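Local coordinates for plasmodesmata-located protein 5 (Arabidopsis thaliana, PDB 6GRE) that modulates cell-to-cell trafficking in plants, lowering plasmodesmata permeability during salicylic acid-triggered immune responses through regulation of callose deposition, at residues Q65-L70 and Y206-V211; Y154-N159 and Q163-C168; D142-L147 and G186-D191; S33-S38 and C103-D108; Q99-L104 and Y199-K204. All blocks are in the same frame, centred on the assembly; numbering follows the deposited sequence. Where two conformers were deposited one is given.

Interaction 1 of 5, residues Q65-L70 and Y206-V211; sequences QCRGDL and YARFSV. With NA (sodium ion), chain K.
R67 and R208 meet across the boundary between the two DUF26 domains of this tandem ectodomain, and they do so at nearly right angles. Their guanidinium planes stand 87° apart, and the contact falls on aliphatic carbon: R67 CD lies 3.8 Å from R208 NH2, at the edge of the R208 group and close to its plane. One carbon nearer the backbone, R67 CG comes to 4.0 Å from Y206 OH, the same hydroxyl that sits 3.2 Å above one face of the R208 guanidinium, offset toward its rim. A bend at chi3 (61°) turns the charged end of R67 aside into the loop, where it grips D69 side-on. R67 NE reaches the syn lone pair of D69 OD1 at 3.0 Å, while R67 NH2 meets that same oxygen from above the carboxylate plane. The other carboxylate oxygen, OD2, coordinates a sodium ion together with Y154 OH. L70 CD2 covers a face of the R67 group, 3.8 Å above its centre. Anchoring R67 on a carboxylate probably eases the proximity of two like charges. R208 has its own partners, E101 O and Y201 OH, and R67 NH1 is held by N102 OD1. The type I turn R67–L70 follows strand 60-66 of the first sheet, and R67 reaches from it toward strand 205-211, which runs between strands 198-202 and 162-168 of the second.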
# COMPACT_ATOMS: atom_id res chain seq x y z
N GLN A 65 3.84 -4.48 3.78
CA GLN A 65 4.78 -3.42 3.58
C GLN A 65 4.43 -2.23 4.47
O GLN A 65 3.32 -1.74 4.45
CB GLN A 65 4.76 -2.93 2.15
CG GLN A 65 5.84 -1.89 1.89
CD GLN A 65 5.99 -1.66 0.41
OE1 GLN A 65 6.70 -0.75 -0.03
NE2 GLN A 65 5.36 -2.52 -0.36
N CYS A 66 5.42 -1.83 5.25
CA CYS A 66 5.33 -0.63 6.09
C CYS A 66 5.94 0.55 5.35
O CYS A 66 6.84 0.38 4.53
CB CYS A 66 6.06 -0.85 7.41
SG CYS A 66 5.19 -2.05 8.45
N ARG A 67 5.48 1.75 5.72
CA ARG A 67 6.11 2.99 5.28
C ARG A 67 7.62 2.86 5.50
O ARG A 67 8.07 2.31 6.52
CB ARG A 67 5.47 4.14 6.08
CG ARG A 67 4.98 5.33 5.28
CD ARG A 67 4.49 6.40 6.23
NE ARG A 67 5.57 6.85 7.10
CZ ARG A 67 5.42 7.45 8.27
NH1 ARG A 67 4.22 7.61 8.80
NH2 ARG A 67 6.50 7.87 8.92
N GLY A 68 8.42 3.38 4.56
CA GLY A 68 9.84 3.10 4.40
C GLY A 68 10.74 3.66 5.50
O GLY A 68 11.91 3.25 5.60
N ASP A 69 10.19 4.51 6.36
CA ASP A 69 10.96 5.11 7.44
C ASP A 69 10.45 4.66 8.82
O ASP A 69 10.89 5.19 9.84
CB ASP A 69 10.91 6.63 7.31
CG ASP A 69 9.51 7.21 7.28
OD1 ASP A 69 8.53 6.43 7.19
OD2 ASP A 69 9.39 8.45 7.30
N LEU A 70 9.51 3.71 8.86
CA LEU A 70 8.94 3.25 10.13
C LEU A 70 9.96 2.41 10.89
O LEU A 70 10.61 1.54 10.33
CB LEU A 70 7.71 2.38 9.85
CG LEU A 70 6.35 3.04 9.68
CD1 LEU A 70 5.27 2.03 10.05
CD2 LEU A 70 6.18 4.32 10.50
N TYR A 206 1.14 4.26 -4.40
CA TYR A 206 0.34 5.40 -4.02
C TYR A 206 1.19 6.68 -3.97
O TYR A 206 2.41 6.61 -3.82
CB TYR A 206 -0.40 5.22 -2.70
CG TYR A 206 0.45 5.19 -1.45
CD1 TYR A 206 0.93 6.37 -0.91
CD2 TYR A 206 0.72 4.02 -0.76
CE1 TYR A 206 1.66 6.39 0.26
CE2 TYR A 206 1.43 4.03 0.43
CZ TYR A 206 1.89 5.23 0.95
OH TYR A 206 2.65 5.24 2.08
N ALA A 207 0.51 7.81 -4.08
CA ALA A 207 1.16 9.10 -3.88
C ALA A 207 0.16 9.98 -3.12
O ALA A 207 -1.04 9.96 -3.45
CB ALA A 207 1.56 9.72 -5.18
N ARG A 208 0.63 10.75 -2.14
CA ARG A 208 -0.27 11.57 -1.38
C ARG A 208 0.46 12.81 -0.89
O ARG A 208 1.71 12.83 -0.78
CB ARG A 208 -0.86 10.78 -0.21
CG ARG A 208 0.14 10.25 0.80
CD ARG A 208 -0.53 9.31 1.81
NE ARG A 208 0.41 8.88 2.84
CZ ARG A 208 0.42 7.69 3.45
NH1 ARG A 208 -0.44 6.73 3.11
NH2 ARG A 208 1.28 7.47 4.43
N PHE A 209 -0.29 13.85 -0.57
CA PHE A 209 0.30 15.04 -0.00
C PHE A 209 -0.69 15.68 0.96
O PHE A 209 -1.90 15.48 0.91
CB PHE A 209 0.80 16.04 -1.04
CG PHE A 209 -0.24 16.95 -1.63
CD1 PHE A 209 -1.15 16.45 -2.53
CD2 PHE A 209 -0.25 18.31 -1.37
CE1 PHE A 209 -2.12 17.27 -3.07
CE2 PHE A 209 -1.18 19.15 -1.95
CZ PHE A 209 -2.11 18.63 -2.82
N SER A 210 -0.12 16.50 1.85
CA SER A 210 -0.92 17.22 2.84
C SER A 210 -0.39 18.65 2.92
O SER A 210 0.77 18.89 2.70
CB SER A 210 -0.88 16.54 4.18
OG SER A 210 0.46 16.38 4.63
N VAL A 211 -1.28 19.60 3.21
CA VAL A 211 -0.91 21.00 3.38
C VAL A 211 -1.39 21.40 4.77
O VAL A 211 -2.59 21.38 5.01
CB VAL A 211 -1.53 21.93 2.32
CG1 VAL A 211 -1.12 23.38 2.54
CG2 VAL A 211 -1.22 21.49 0.90
NA NA K . 8.16 9.51 6.09

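Interaction 2 of 5, residues Y154-N159 and Q163-C168; sequences YRTGGN and QGVAQC. With NA (sodium ion), chain K.
Y154 lays its ring across V165 and the stem of Q167, its diagonal and direct neighbours in the beta hairpin formed by strands 154-159 and 162-168. The closest touch between side chains is Y154 CE1 to V165 CG1, 3.5 Å, made obliquely to the ring. Q167 crosses the tyrosine at a slant, its CD 3.6 Å from Y154 CD1 and its CB near the ring plane at the edge. With CG anti to the backbone N (chi1 -177°), the tyrosine swings over the partner strand and carries its hydroxyl out to a sodium ion, 2.6 Å from OH. D69 of the first DUF26 domain binds the same ion, so this edge of the second domain is tied to its neighbour through a metal.

T156 shares the face of Y154, V165 and Q167, and its CG2 approaches V165 CG2 at 4.1 Å. R155 and A166 are on the opposite face, toward helix 174-192; R155 then extends away to bond with G152 O, L147 O and Q178. Strand 154-159 is one of the two edge strands of its five-stranded antiparallel sheet, whereas strand 162-168 also pairs with strand 205-211. Two hydrogen-bonded pairs, R155 with A166 and G157 with G164, stitch the hairpin, and the non-hydrogen-bonded pair between them, T156 with V165, brings T156 CA close to G164 O. The two bonds of the glycine pair differ: G164 N reaches G157 O at 2.7 Å nearly in line with that carbonyl, while G157 N meets G164 O at 3.1 Å from 36° above its plane.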
# COMPACT_ATOMS: atom_id res chain seq x y z
N TYR A 154 10.20 4.08 -1.75
CA TYR A 154 9.59 4.95 -0.74
C TYR A 154 10.19 6.34 -0.87
O TYR A 154 11.42 6.49 -0.81
CB TYR A 154 9.81 4.46 0.69
CG TYR A 154 9.13 5.31 1.71
CD1 TYR A 154 7.75 5.36 1.77
CD2 TYR A 154 9.85 6.13 2.57
CE1 TYR A 154 7.09 6.17 2.67
CE2 TYR A 154 9.21 6.92 3.51
CZ TYR A 154 7.82 6.96 3.54
OH TYR A 154 7.12 7.70 4.46
N ARG A 155 9.36 7.34 -1.12
CA ARG A 155 9.86 8.66 -1.44
C ARG A 155 9.08 9.69 -0.64
O ARG A 155 7.88 9.59 -0.50
CB ARG A 155 9.65 8.98 -2.91
CG ARG A 155 10.30 7.95 -3.83
CD ARG A 155 9.91 8.22 -5.24
NE ARG A 155 10.31 7.10 -6.07
CZ ARG A 155 10.30 7.14 -7.39
NH1 ARG A 155 9.83 8.20 -8.01
NH2 ARG A 155 10.71 6.07 -8.06
N THR A 156 9.78 10.69 -0.11
CA THR A 156 9.11 11.76 0.62
C THR A 156 9.73 13.09 0.21
O THR A 156 10.86 13.15 -0.27
CB THR A 156 9.22 11.63 2.14
OG1 THR A 156 10.60 11.66 2.53
CG2 THR A 156 8.65 10.33 2.65
N GLY A 157 8.93 14.15 0.31
CA GLY A 157 9.36 15.48 0.02
C GLY A 157 8.57 16.47 0.83
O GLY A 157 7.41 16.22 1.15
N GLY A 158 9.15 17.60 1.19
CA GLY A 158 8.41 18.59 1.93
C GLY A 158 9.00 19.97 1.73
O GLY A 158 10.20 20.14 1.47
N ASN A 159 8.12 20.96 1.79
CA ASN A 159 8.47 22.39 1.64
C ASN A 159 7.56 23.11 2.63
O ASN A 159 6.34 23.01 2.47
CB ASN A 159 8.16 22.96 0.25
CG ASN A 159 9.10 22.61 -0.90
OD1 ASN A 159 10.14 21.97 -0.73
ND2 ASN A 159 8.74 23.09 -2.09
N GLN A 163 3.73 18.47 2.75
CA GLN A 163 4.46 17.19 2.85
C GLN A 163 3.89 16.25 1.79
O GLN A 163 2.67 16.14 1.69
CB GLN A 163 4.30 16.60 4.25
CG GLN A 163 5.09 17.35 5.32
CD GLN A 163 4.59 17.00 6.70
OE1 GLN A 163 4.69 15.85 7.14
NE2 GLN A 163 4.01 17.97 7.38
N GLY A 164 4.76 15.50 1.12
CA GLY A 164 4.34 14.46 0.19
C GLY A 164 5.01 13.15 0.50
O GLY A 164 6.14 13.10 1.01
N VAL A 165 4.30 12.07 0.20
CA VAL A 165 4.79 10.72 0.37
C VAL A 165 4.36 9.92 -0.85
O VAL A 165 3.20 9.99 -1.30
CB VAL A 165 4.25 10.06 1.65
CG1 VAL A 165 4.74 8.62 1.84
CG2 VAL A 165 4.56 10.89 2.88
N ALA A 166 5.25 9.07 -1.33
CA ALA A 166 4.88 8.11 -2.42
C ALA A 166 5.52 6.78 -2.10
O ALA A 166 6.64 6.72 -1.59
CB ALA A 166 5.31 8.58 -3.76
N GLN A 167 4.82 5.69 -2.36
CA GLN A 167 5.41 4.36 -2.07
C GLN A 167 4.90 3.37 -3.12
O GLN A 167 3.70 3.41 -3.50
CB GLN A 167 5.07 3.81 -0.68
CG GLN A 167 5.91 2.57 -0.29
CD GLN A 167 6.11 2.19 1.19
OE1 GLN A 167 7.19 1.70 1.68
NE2 GLN A 167 5.03 2.29 1.92
N CYS A 168 5.80 2.53 -3.59
CA CYS A 168 5.49 1.38 -4.42
C CYS A 168 5.48 0.11 -3.61
O CYS A 168 6.29 -0.06 -2.71
CB CYS A 168 6.60 1.14 -5.42
SG CYS A 168 6.60 2.45 -6.63
NA NA K . 8.16 9.51 6.09

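Interaction 3 of 5, residues D142-L147 and G186-D191; sequences DVIGSL and GRLKSD
Two helices lie against one side of the antiparallel sheet in the second DUF26 domain, and this contact joins them: I144 of helix 134-149 reaches K189 and L188 of helix 174-192. The backbones come near, with 6.5 Å between the CA atoms of I144 and K189. The methyl branch of I144 does the touching. Its CG2, set anti to the backbone N by a chi1 of -68°, rests 3.9 Å from K189 CB and 4.2 Å from L188 CD2, so it lies over the first carbon of the lysine chain and beside one leucine methyl. I144 and L188 both also meet F209 of strand 205-211, which places the pair between helices and sheet. I144 further touches I185, which precedes L188 by about one turn on helix 174-192. K189 runs out extended and bends only at its last torsion (chi4 62°), where NZ makes a weak hydrogen bond to S141 OG. The lysine therefore divides its chemistry: the base of its chain serves as hydrocarbon at the margin of the buried core, while the ammonium stays at the exposed surface, so its charge need not be buried for the helices to pack.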
# COMPACT_ATOMS: atom_id res chain seq x y z
N ASP A 142 5.68 21.74 -6.44
CA ASP A 142 7.06 21.35 -6.34
C ASP A 142 7.18 20.07 -5.50
O ASP A 142 7.92 19.18 -5.85
CB ASP A 142 7.91 22.49 -5.79
CG ASP A 142 8.19 23.61 -6.78
OD1 ASP A 142 7.70 23.55 -7.95
OD2 ASP A 142 8.81 24.57 -6.33
N VAL A 143 6.43 19.98 -4.39
CA VAL A 143 6.49 18.81 -3.56
C VAL A 143 5.97 17.59 -4.35
O VAL A 143 6.60 16.54 -4.34
CB VAL A 143 5.74 19.02 -2.23
CG1 VAL A 143 5.51 17.72 -1.50
CG2 VAL A 143 6.49 20.02 -1.36
N ILE A 144 4.80 17.74 -4.98
CA ILE A 144 4.19 16.60 -5.66
C ILE A 144 5.15 16.13 -6.75
O ILE A 144 5.43 14.95 -6.88
CB ILE A 144 2.80 16.97 -6.22
CG1 ILE A 144 1.82 17.22 -5.08
CG2 ILE A 144 2.33 15.89 -7.19
CD1 ILE A 144 0.54 17.90 -5.52
N GLY A 145 5.70 17.08 -7.49
CA GLY A 145 6.59 16.72 -8.59
C GLY A 145 7.87 16.08 -8.10
O GLY A 145 8.43 15.17 -8.73
N SER A 146 8.34 16.51 -6.94
CA SER A 146 9.56 15.96 -6.36
C SER A 146 9.43 14.46 -6.08
O SER A 146 10.41 13.73 -6.11
CB SER A 146 9.97 16.70 -5.08
OG SER A 146 9.21 16.30 -3.92
N LEU A 147 8.21 14.00 -5.79
CA LEU A 147 7.98 12.58 -5.55
C LEU A 147 8.33 11.76 -6.80
O LEU A 147 8.65 10.58 -6.67
CB LEU A 147 6.52 12.35 -5.13
CG LEU A 147 6.10 13.04 -3.82
CD1 LEU A 147 4.61 12.81 -3.56
CD2 LEU A 147 6.92 12.53 -2.65
N GLY A 186 1.04 11.89 -11.49
CA GLY A 186 0.38 12.64 -12.52
C GLY A 186 -1.08 12.94 -12.19
O GLY A 186 -1.54 14.07 -12.33
N ARG A 187 -1.79 11.90 -11.72
CA ARG A 187 -3.18 12.04 -11.30
C ARG A 187 -3.28 12.98 -10.09
O ARG A 187 -4.16 13.84 -10.01
CB ARG A 187 -3.77 10.66 -10.97
CG ARG A 187 -5.26 10.69 -10.67
CD ARG A 187 -5.80 9.32 -10.28
NE ARG A 187 -5.69 8.36 -11.36
CZ ARG A 187 -6.69 8.03 -12.18
NH1 ARG A 187 -7.85 8.64 -12.06
NH2 ARG A 187 -6.52 7.10 -13.11
N LEU A 188 -2.36 12.81 -9.13
CA LEU A 188 -2.39 13.62 -7.90
C LEU A 188 -2.24 15.10 -8.24
O LEU A 188 -2.96 15.93 -7.74
CB LEU A 188 -1.29 13.14 -6.95
CG LEU A 188 -1.24 13.80 -5.58
CD1 LEU A 188 -2.48 13.48 -4.76
CD2 LEU A 188 -0.02 13.36 -4.81
N LYS A 189 -1.28 15.39 -9.12
CA LYS A 189 -1.07 16.77 -9.51
C LYS A 189 -2.26 17.30 -10.33
O LYS A 189 -2.74 18.40 -10.10
CB LYS A 189 0.23 16.87 -10.33
CG LYS A 189 0.59 18.29 -10.75
CD LYS A 189 1.90 18.34 -11.48
CE LYS A 189 2.11 19.64 -12.22
NZ LYS A 189 2.16 20.78 -11.28
N SER A 190 -2.70 16.51 -11.31
CA SER A 190 -3.72 17.00 -12.23
C SER A 190 -5.03 17.24 -11.49
O SER A 190 -5.70 18.26 -11.68
CB SER A 190 -3.94 16.04 -13.37
OG SER A 190 -2.81 16.01 -14.22
N ASP A 191 -5.38 16.32 -10.60
CA ASP A 191 -6.68 16.39 -9.97
C ASP A 191 -6.67 17.11 -8.62
O ASP A 191 -7.67 17.79 -8.33
CB ASP A 191 -7.31 15.02 -9.86
CG ASP A 191 -7.84 14.56 -11.22
OD1 ASP A 191 -8.09 15.43 -12.05
OD2 ASP A 191 -7.91 13.39 -11.41

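Interaction 4 of 5, residues S33-S38 and C103-D108; sequences SSFVTS and CLIRYD
F35 of helix 23-38 points its side chain at I105 of strand 103-108, and the contact is made by one side of the ring and its far end. CB is still 5.0 Å from I105 CG2. CG, placed anti to the carbonyl carbon (chi1 -71°), aims the ring at the sheet. CD2 then makes the nearest approach, 3.8 Å to I105 CG2, and CE2 follows at 4.0 Å from I105 CB, so this side of the ring runs past the branch point of the isoleucine. At the tip, CZ stops 3.9 Å from R106 O, with that oxygen at the ring edge and near its plane. The isoleucine methyl instead comes in obliquely.

I105 presents CG2 to the ring because its chi1 of 60° tucks CG1 between the backbone N and the carbonyl carbon, leaving CG2 anti to the latter. The contact belongs to the first DUF26 domain, where helices 23-38 and 72-90 pack on a five-stranded antiparallel sheet; I105 also touches V86 of helix 72-90, and the F35 ring meets that of F47 on strand 44-49. R106 turns from the same strand to the other side, away from the helix, where its guanidinium bonds to S203 of the second domain and makes cation-pi contacts with F97 and F112.

The chemistry is thus mostly dispersive, hydrocarbon against hydrocarbon. R106 O, the polar atom the ring meets on this strand, faces its C-H rim, an approach that is probably weakly favourable at this distance.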
# COMPACT_ATOMS: atom_id res chain seq x y z
N SER A 33 -0.04 -14.35 10.60
CA SER A 33 0.76 -14.37 11.83
C SER A 33 2.24 -14.18 11.49
O SER A 33 3.00 -13.52 12.24
CB SER A 33 0.53 -15.65 12.59
OG SER A 33 -0.80 -15.70 13.10
N SER A 34 2.66 -14.76 10.37
CA SER A 34 4.04 -14.64 9.90
C SER A 34 4.39 -13.19 9.55
O SER A 34 5.54 -12.78 9.75
CB SER A 34 4.28 -15.52 8.73
OG SER A 34 4.20 -16.87 9.15
N PHE A 35 3.44 -12.46 8.95
CA PHE A 35 3.64 -11.04 8.63
C PHE A 35 4.02 -10.30 9.91
O PHE A 35 5.00 -9.53 9.94
CB PHE A 35 2.37 -10.37 8.09
CG PHE A 35 1.89 -10.72 6.71
CD1 PHE A 35 2.69 -11.40 5.80
CD2 PHE A 35 0.62 -10.35 6.32
CE1 PHE A 35 2.23 -11.65 4.51
CE2 PHE A 35 0.15 -10.64 5.05
CZ PHE A 35 0.95 -11.29 4.16
N VAL A 36 3.24 -10.50 10.96
CA VAL A 36 3.46 -9.81 12.23
C VAL A 36 4.87 -10.11 12.75
O VAL A 36 5.61 -9.22 13.08
CB VAL A 36 2.39 -10.19 13.27
CG1 VAL A 36 2.80 -9.71 14.66
CG2 VAL A 36 1.01 -9.68 12.91
N THR A 37 5.25 -11.39 12.78
CA THR A 37 6.57 -11.83 13.22
C THR A 37 7.69 -11.13 12.45
O THR A 37 8.69 -10.72 13.03
CB THR A 37 6.70 -13.34 13.01
OG1 THR A 37 5.66 -13.90 13.81
CG2 THR A 37 8.05 -13.89 13.42
N SER A 38 7.54 -11.05 11.13
CA SER A 38 8.56 -10.57 10.21
C SER A 38 8.87 -9.08 10.41
O SER A 38 9.97 -8.64 10.09
CB SER A 38 8.12 -10.86 8.79
OG SER A 38 9.12 -10.50 7.85
N CYS A 103 0.92 1.21 6.64
CA CYS A 103 1.27 -0.16 6.19
C CYS A 103 0.15 -0.72 5.32
O CYS A 103 -0.96 -0.21 5.31
CB CYS A 103 1.56 -1.13 7.34
SG CYS A 103 0.13 -1.48 8.38
N LEU A 104 0.48 -1.80 4.60
CA LEU A 104 -0.52 -2.61 3.91
C LEU A 104 -0.24 -4.09 4.17
O LEU A 104 0.91 -4.45 4.45
CB LEU A 104 -0.52 -2.31 2.40
CG LEU A 104 0.76 -2.66 1.64
CD1 LEU A 104 0.76 -4.12 1.14
CD2 LEU A 104 0.98 -1.70 0.47
N ILE A 105 -1.29 -4.90 4.04
CA ILE A 105 -1.15 -6.34 3.90
C ILE A 105 -1.94 -6.78 2.67
O ILE A 105 -2.94 -6.15 2.31
CB ILE A 105 -1.59 -7.07 5.18
CG1 ILE A 105 -3.05 -6.80 5.53
CG2 ILE A 105 -0.65 -6.77 6.32
CD1 ILE A 105 -3.60 -7.71 6.63
N ARG A 106 -1.46 -7.83 2.01
CA ARG A 106 -2.09 -8.27 0.79
C ARG A 106 -1.86 -9.78 0.65
O ARG A 106 -0.73 -10.24 0.82
CB ARG A 106 -1.53 -7.50 -0.40
CG ARG A 106 -2.25 -7.72 -1.72
CD ARG A 106 -1.61 -6.82 -2.76
NE ARG A 106 -2.28 -6.87 -4.05
CZ ARG A 106 -2.24 -5.90 -4.95
NH1 ARG A 106 -1.40 -4.89 -4.77
NH2 ARG A 106 -3.04 -5.94 -6.00
N TYR A 107 -2.93 -10.49 0.30
CA TYR A 107 -2.82 -11.93 0.07
C TYR A 107 -3.76 -12.34 -1.06
O TYR A 107 -4.73 -11.70 -1.35
CB TYR A 107 -3.12 -12.68 1.36
CG TYR A 107 -4.46 -12.39 2.00
CD1 TYR A 107 -5.61 -13.06 1.62
CD2 TYR A 107 -4.56 -11.49 3.04
CE1 TYR A 107 -6.83 -12.79 2.23
CE2 TYR A 107 -5.75 -11.22 3.67
CZ TYR A 107 -6.89 -11.90 3.28
OH TYR A 107 -8.05 -11.64 3.94
N ASP A 108 -3.43 -13.47 -1.68
CA ASP A 108 -4.15 -13.99 -2.79
C ASP A 108 -3.80 -15.47 -2.93
O ASP A 108 -2.85 -15.93 -2.31
CB ASP A 108 -3.83 -13.19 -4.06
CG ASP A 108 -4.87 -13.31 -5.16
OD1 ASP A 108 -5.88 -14.00 -4.96
OD2 ASP A 108 -4.65 -12.71 -6.23

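Interaction 5 of 5, residues Q99-L104 and Y199-K204; sequences QMENCL and YVYLSK. With EDO (1,2-ethanediol), chain G.
The backbones stand well apart, 9.2 Å between the CA atoms of Q99 and Y201, with the 99-104 segment folding into a turn closed by M100 N bonding to C103 O. Side chains bridge the space between. Q99 CG packs 3.8 Å from Y201 CE1, approaching the ring obliquely, and the two side chains run roughly perpendicular to each other while their amide and ring planes differ by only 32°. A bend at chi2 (75°) turns the Q99 amide toward the following residue, where NE2 donates to M100 O at 2.9 Å in an almost straight bond, 176° at the hydrogen, that lies in both the amide plane and the carbonyl plane. This bond fixes the rotation of the amide and is consistent with CG staying against the tyrosine.

Q99 ends one strand of the hairpin 96-99/103-108, and Y201 lies in the corresponding hairpin 198-202/205-211 of the second DUF26 domain, so the contact joins like elements of the tandem repeat. At the hydroxyl end of Y201 one water completes the contact. E101 OE1 is 4.2 Å from Y201 OH, and a water between them gives a hydrogen to OE1 at 3.0 Å and sits 2.7 Å from Y201 OH, in the plane of the ring. The same hydroxyl is bonded to R208 NH1. Two residues earlier, Y199 has its CD1 in plane at the edge of the Y201 ring, and its own hydroxyl shares a hydrogen bond with a 1,2-ethanediol molecule, probably from the crystallisation liquor, whose O1 lies at the Y199 ring edge, 2.8 Å from Y199 OH.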
# COMPACT_ATOMS: atom_id res chain seq x y z
N GLN A 99 -5.15 -1.50 3.15
CA GLN A 99 -4.24 -0.39 3.17
C GLN A 99 -4.59 0.49 4.35
O GLN A 99 -5.73 0.91 4.48
CB GLN A 99 -4.36 0.45 1.90
CG GLN A 99 -3.41 1.63 1.86
CD GLN A 99 -1.99 1.23 1.57
OE1 GLN A 99 -1.72 0.66 0.52
NE2 GLN A 99 -1.08 1.52 2.49
N MET A 100 -3.60 0.73 5.19
CA MET A 100 -3.63 1.70 6.28
C MET A 100 -2.67 2.84 5.94
O MET A 100 -1.92 2.76 4.98
CB MET A 100 -3.19 1.04 7.58
CG MET A 100 -4.25 0.08 8.06
SD MET A 100 -3.76 -0.96 9.44
CE MET A 100 -3.58 0.26 10.74
N GLU A 101 -2.70 3.90 6.73
CA GLU A 101 -1.82 5.01 6.50
C GLU A 101 -0.36 4.55 6.47
O GLU A 101 0.39 4.94 5.57
CB GLU A 101 -2.05 6.06 7.58
CG GLU A 101 -1.31 7.36 7.35
CD GLU A 101 -1.82 8.28 6.25
OE1 GLU A 101 -2.85 7.96 5.59
OE2 GLU A 101 -1.21 9.35 6.08
N ASN A 102 0.03 3.69 7.42
CA ASN A 102 1.45 3.40 7.62
C ASN A 102 1.85 1.99 7.17
O ASN A 102 3.01 1.64 7.25
CB ASN A 102 1.82 3.58 9.08
CG ASN A 102 1.85 5.04 9.47
OD1 ASN A 102 1.87 5.91 8.60
ND2 ASN A 102 1.86 5.31 10.76
N CYS A 103 0.92 1.21 6.64
CA CYS A 103 1.27 -0.16 6.19
C CYS A 103 0.15 -0.72 5.32
O CYS A 103 -0.96 -0.21 5.31
CB CYS A 103 1.56 -1.13 7.34
SG CYS A 103 0.13 -1.48 8.38
N LEU A 104 0.48 -1.80 4.60
CA LEU A 104 -0.52 -2.61 3.91
C LEU A 104 -0.24 -4.09 4.17
O LEU A 104 0.91 -4.45 4.45
CB LEU A 104 -0.52 -2.31 2.40
CG LEU A 104 0.76 -2.66 1.64
CD1 LEU A 104 0.76 -4.12 1.14
CD2 LEU A 104 0.98 -1.70 0.47
N TYR A 199 -4.84 12.32 -2.19
CA TYR A 199 -4.17 11.04 -2.25
C TYR A 199 -4.67 10.25 -3.45
O TYR A 199 -5.83 10.34 -3.84
CB TYR A 199 -4.29 10.21 -0.98
CG TYR A 199 -5.65 10.09 -0.34
CD1 TYR A 199 -6.62 9.21 -0.82
CD2 TYR A 199 -5.96 10.82 0.79
CE1 TYR A 199 -7.83 9.05 -0.17
CE2 TYR A 199 -7.18 10.69 1.43
CZ TYR A 199 -8.12 9.80 0.94
OH TYR A 199 -9.33 9.71 1.61
N VAL A 200 -3.77 9.47 -4.05
CA VAL A 200 -4.07 8.56 -5.12
C VAL A 200 -3.50 7.21 -4.74
O VAL A 200 -2.26 7.06 -4.62
CB VAL A 200 -3.44 9.00 -6.45
CG1 VAL A 200 -3.61 7.96 -7.54
CG2 VAL A 200 -3.98 10.33 -6.91
N TYR A 201 -4.34 6.20 -4.65
CA TYR A 201 -3.97 4.83 -4.38
C TYR A 201 -4.26 4.04 -5.64
O TYR A 201 -5.45 3.91 -6.02
CB TYR A 201 -4.73 4.27 -3.17
CG TYR A 201 -4.29 4.86 -1.85
CD1 TYR A 201 -3.19 4.35 -1.17
CD2 TYR A 201 -4.90 5.98 -1.33
CE1 TYR A 201 -2.72 4.91 -0.00
CE2 TYR A 201 -4.44 6.58 -0.16
CZ TYR A 201 -3.32 6.07 0.47
OH TYR A 201 -2.92 6.68 1.62
N LEU A 202 -3.20 3.53 -6.27
CA LEU A 202 -3.31 2.56 -7.36
C LEU A 202 -3.07 1.18 -6.78
O LEU A 202 -2.64 1.00 -5.65
CB LEU A 202 -2.31 2.88 -8.45
CG LEU A 202 -2.34 4.31 -8.99
CD1 LEU A 202 -1.32 4.46 -10.12
CD2 LEU A 202 -3.74 4.74 -9.44
N SER A 203 -3.31 0.16 -7.59
CA SER A 203 -3.18 -1.15 -7.05
C SER A 203 -1.79 -1.42 -6.44
O SER A 203 -1.68 -2.00 -5.37
CB SER A 203 -3.51 -2.17 -8.11
OG SER A 203 -3.42 -3.47 -7.57
N LYS A 204 -0.71 -1.01 -7.13
CA LYS A 204 0.62 -1.35 -6.68
C LYS A 204 1.44 -0.13 -6.24
O LYS A 204 2.62 -0.29 -6.01
CB LYS A 204 1.36 -2.14 -7.78
CG LYS A 204 1.00 -3.62 -7.84
CD LYS A 204 1.63 -4.43 -6.73
CE LYS A 204 1.28 -5.91 -6.72
NZ LYS A 204 2.12 -6.65 -7.69
C1 EDO G . -10.86 11.30 4.28
O1 EDO G . -9.51 11.43 3.82
C2 EDO G . -11.52 12.67 4.31
O2 EDO G . -11.09 13.42 5.46
O HOH W 1 -3.99 8.78 2.97

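Overall arrangement
Interactions 3, 4 and 5 are buried, whereas 1 and 2 are only partly so. Interactions 3 and 4 are the oily helix contacts, one in each DUF26 domain, with centres about 29 Å apart; the first joins two helices and the second a helix to its sheet. Interactions 1 and 5 cross between the domains. The centre of interaction 5 is about 3 Å from that of the chain, and it combines packing with a water bridge; interaction 1 brings two arginines together, one held by a salt bridge inside its own loop, beside a sodium ion shared with interaction 2. Backbone bonds dominate interaction 2, at a sheet edge. Interactions 4 and 5 share strand 103-108.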